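Local coordinates for protein Sodium/sialic acid symporter SiaT (Proteus mirabilis, PDB 5NV9) that carries the sialic acid N-acetylneuraminic acid across the bacterial inner membrane together with sodium ions, using the sodium gradient as driving force, at residues L84-L89 with L280-P285. Sequence-based numbering, arbitrary orientation.
Sequences LAIAIL and LVAIIP
Ile86 of helix 80-87 meets Val281 and Ala282 of helix 267-301 in a small apolar contact between two transmembrane helices of the LeuT fold, beside the sialic acid site. No hydrogen bond links the segments; the CA atoms of Ile86 and Val281 come to 7.2 Å, near enough for their side chains to meet, with Ile86 supplying most of its own helix's side of the contact. CG1 of Ile86 stands anti to the carbonyl carbon (chi1 -61°) and the ethyl arm continues straight (chi2 171°), which carries CD1 across to the other helix. CG1 of Ile86 lies 3.8 Å from CG1 of Val281, and the two side chains lie alongside one another, running antiparallel. Farther out, CD1 of Ile86 comes to 3.7 Å from CB of Ala282, and the same methyl lies 3.6 Å from the backbone N of Ala282. The small methyl of alanine lets the end of the isoleucine come this close to the main chain. Val281, branched at CB, offers a compact apolar surface to Ile86 and also touches the bound N-acetylneuraminic acid, so Val281 is shared between the sialic acid pocket and this helix contact. Just beyond, helix 267-301 kinks at Pro285, whose ring nitrogen has no hydrogen to give to the preceding turn. Tyr83 adds a polar tie between the two helices through a hydrogen bond from its OH to Ala282 O. Helix 47-58 packs against Val281 through Phe55, while helix 236-253 lies against Ala85 through Asn247.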
loop_
_atom_site.group_PDB
_atom_site.type_symbol
_atom_site.label_atom_id
_atom_site.label_comp_id
_atom_site.label_asym_id
_atom_site.label_seq_id
_atom_site.Cartn_x
_atom_site.Cartn_y
_atom_site.Cartn_z
ATOM N N LEU A 84 -7.198 -6.907 11.793
ATOM C CA LEU A 84 -6.865 -8.201 11.170
ATOM C C LEU A 84 -5.447 -8.167 10.603
ATOM O O LEU A 84 -4.853 -9.172 10.457
ATOM C CB LEU A 84 -7.821 -8.553 10.039
ATOM C CG LEU A 84 -9.245 -8.832 10.519
ATOM C CD1 LEU A 84 -10.226 -9.022 9.346
ATOM C CD2 LEU A 84 -9.268 -10.023 11.454
ATOM N N ALA A 85 -4.949 -6.989 10.281
ATOM C CA ALA A 85 -3.623 -6.784 9.669
ATOM C C ALA A 85 -2.586 -6.942 10.753
ATOM O O ALA A 85 -1.454 -7.344 10.475
ATOM C CB ALA A 85 -3.520 -5.409 9.045
ATOM N N ILE A 86 -2.962 -6.609 11.984
ATOM C CA ILE A 86 -2.076 -6.844 13.112
ATOM C C ILE A 86 -2.153 -8.316 13.518
ATOM O O ILE A 86 -1.128 -8.937 13.738
ATOM C CB ILE A 86 -2.446 -5.955 14.296
ATOM C CG1 ILE A 86 -2.319 -4.496 13.896
ATOM C CG2 ILE A 86 -1.631 -6.301 15.548
ATOM C CD1 ILE A 86 -2.869 -3.566 14.957
ATOM N N ALA A 87 -3.365 -8.864 13.619
ATOM C CA ALA A 87 -3.536 -10.250 14.026
ATOM C C ALA A 87 -2.791 -11.285 13.195
ATOM O O ALA A 87 -2.412 -12.317 13.706
ATOM C CB ALA A 87 -5.011 -10.600 14.029
ATOM N N ILE A 88 -2.597 -11.062 11.905
ATOM C CA ILE A 88 -1.821 -12.020 11.109
ATOM C C ILE A 88 -0.303 -11.904 11.269
ATOM O O ILE A 88 0.400 -12.830 10.875
ATOM C CB ILE A 88 -2.127 -11.937 9.589
ATOM C CG1 ILE A 88 -1.805 -10.572 9.035
ATOM C CG2 ILE A 88 -3.600 -12.294 9.312
ATOM C CD1 ILE A 88 -1.470 -10.572 7.567
ATOM N N LEU A 89 0.224 -10.815 11.843
ATOM C CA LEU A 89 1.687 -10.610 11.882
ATOM C C LEU A 89 2.544 -11.718 12.526
ATOM O O LEU A 89 3.616 -11.998 12.024
ATOM C CB LEU A 89 2.076 -9.224 12.473
ATOM C CG LEU A 89 1.612 -8.024 11.624
ATOM C CD1 LEU A 89 1.922 -6.653 12.231
ATOM C CD2 LEU A 89 2.115 -8.096 10.189
ATOM N N LEU A 280 1.696 1.327 15.173
ATOM C CA LEU A 280 1.155 2.383 14.314
ATOM C C LEU A 280 -0.232 2.065 13.765
ATOM O O LEU A 280 -1.113 2.944 13.728
ATOM C CB LEU A 280 2.133 2.726 13.168
ATOM C CG LEU A 280 3.382 3.471 13.637
ATOM C CD1 LEU A 280 4.506 3.436 12.584
ATOM C CD2 LEU A 280 3.010 4.922 13.953
ATOM N N VAL A 281 -0.445 0.795 13.351
ATOM C CA VAL A 281 -1.674 0.376 12.775
ATOM C C VAL A 281 -2.761 0.318 13.870
ATOM O O VAL A 281 -3.946 0.529 13.604
ATOM C CB VAL A 281 -1.492 -0.973 12.032
ATOM C CG1 VAL A 281 -2.822 -1.498 11.555
ATOM C CG2 VAL A 281 -0.554 -0.800 10.847
ATOM N N ALA A 282 -2.362 -0.001 15.093
ATOM C CA ALA A 282 -3.313 -0.034 16.190
ATOM C C ALA A 282 -3.788 1.379 16.632
ATOM O O ALA A 282 -4.843 1.506 17.241
ATOM C CB ALA A 282 -2.710 -0.783 17.381
ATOM N N ILE A 283 -3.048 2.429 16.314
ATOM C CA ILE A 283 -3.319 3.757 16.874
ATOM C C ILE A 283 -3.699 4.755 15.805
ATOM O O ILE A 283 -4.775 5.360 15.853
ATOM C CB ILE A 283 -2.113 4.290 17.648
ATOM C CG1 ILE A 283 -1.821 3.390 18.805
ATOM C CG2 ILE A 283 -2.390 5.696 18.159
ATOM C CD1 ILE A 283 -3.008 3.081 19.676
ATOM N N ILE A 284 -2.893 4.859 14.768
ATOM C CA ILE A 284 -3.143 5.896 13.737
ATOM C C ILE A 284 -4.454 5.849 12.886
ATOM O O ILE A 284 -5.128 6.866 12.811
ATOM C CB ILE A 284 -1.852 6.162 12.938
ATOM C CG1 ILE A 284 -0.758 6.687 13.910
ATOM C CG2 ILE A 284 -2.042 7.163 11.806
ATOM C CD1 ILE A 284 -1.083 7.937 14.745
ATOM N N PRO A 285 -4.801 4.699 12.205
ATOM C CA PRO A 285 -6.042 4.556 11.432
ATOM C C PRO A 285 -7.283 4.976 12.163
ATOM O O PRO A 285 -8.200 5.538 11.542
ATOM C CB PRO A 285 -6.092 3.042 11.133
ATOM C CG PRO A 285 -4.642 2.764 10.925
ATOM C CD PRO A 285 -3.961 3.516 12.031
#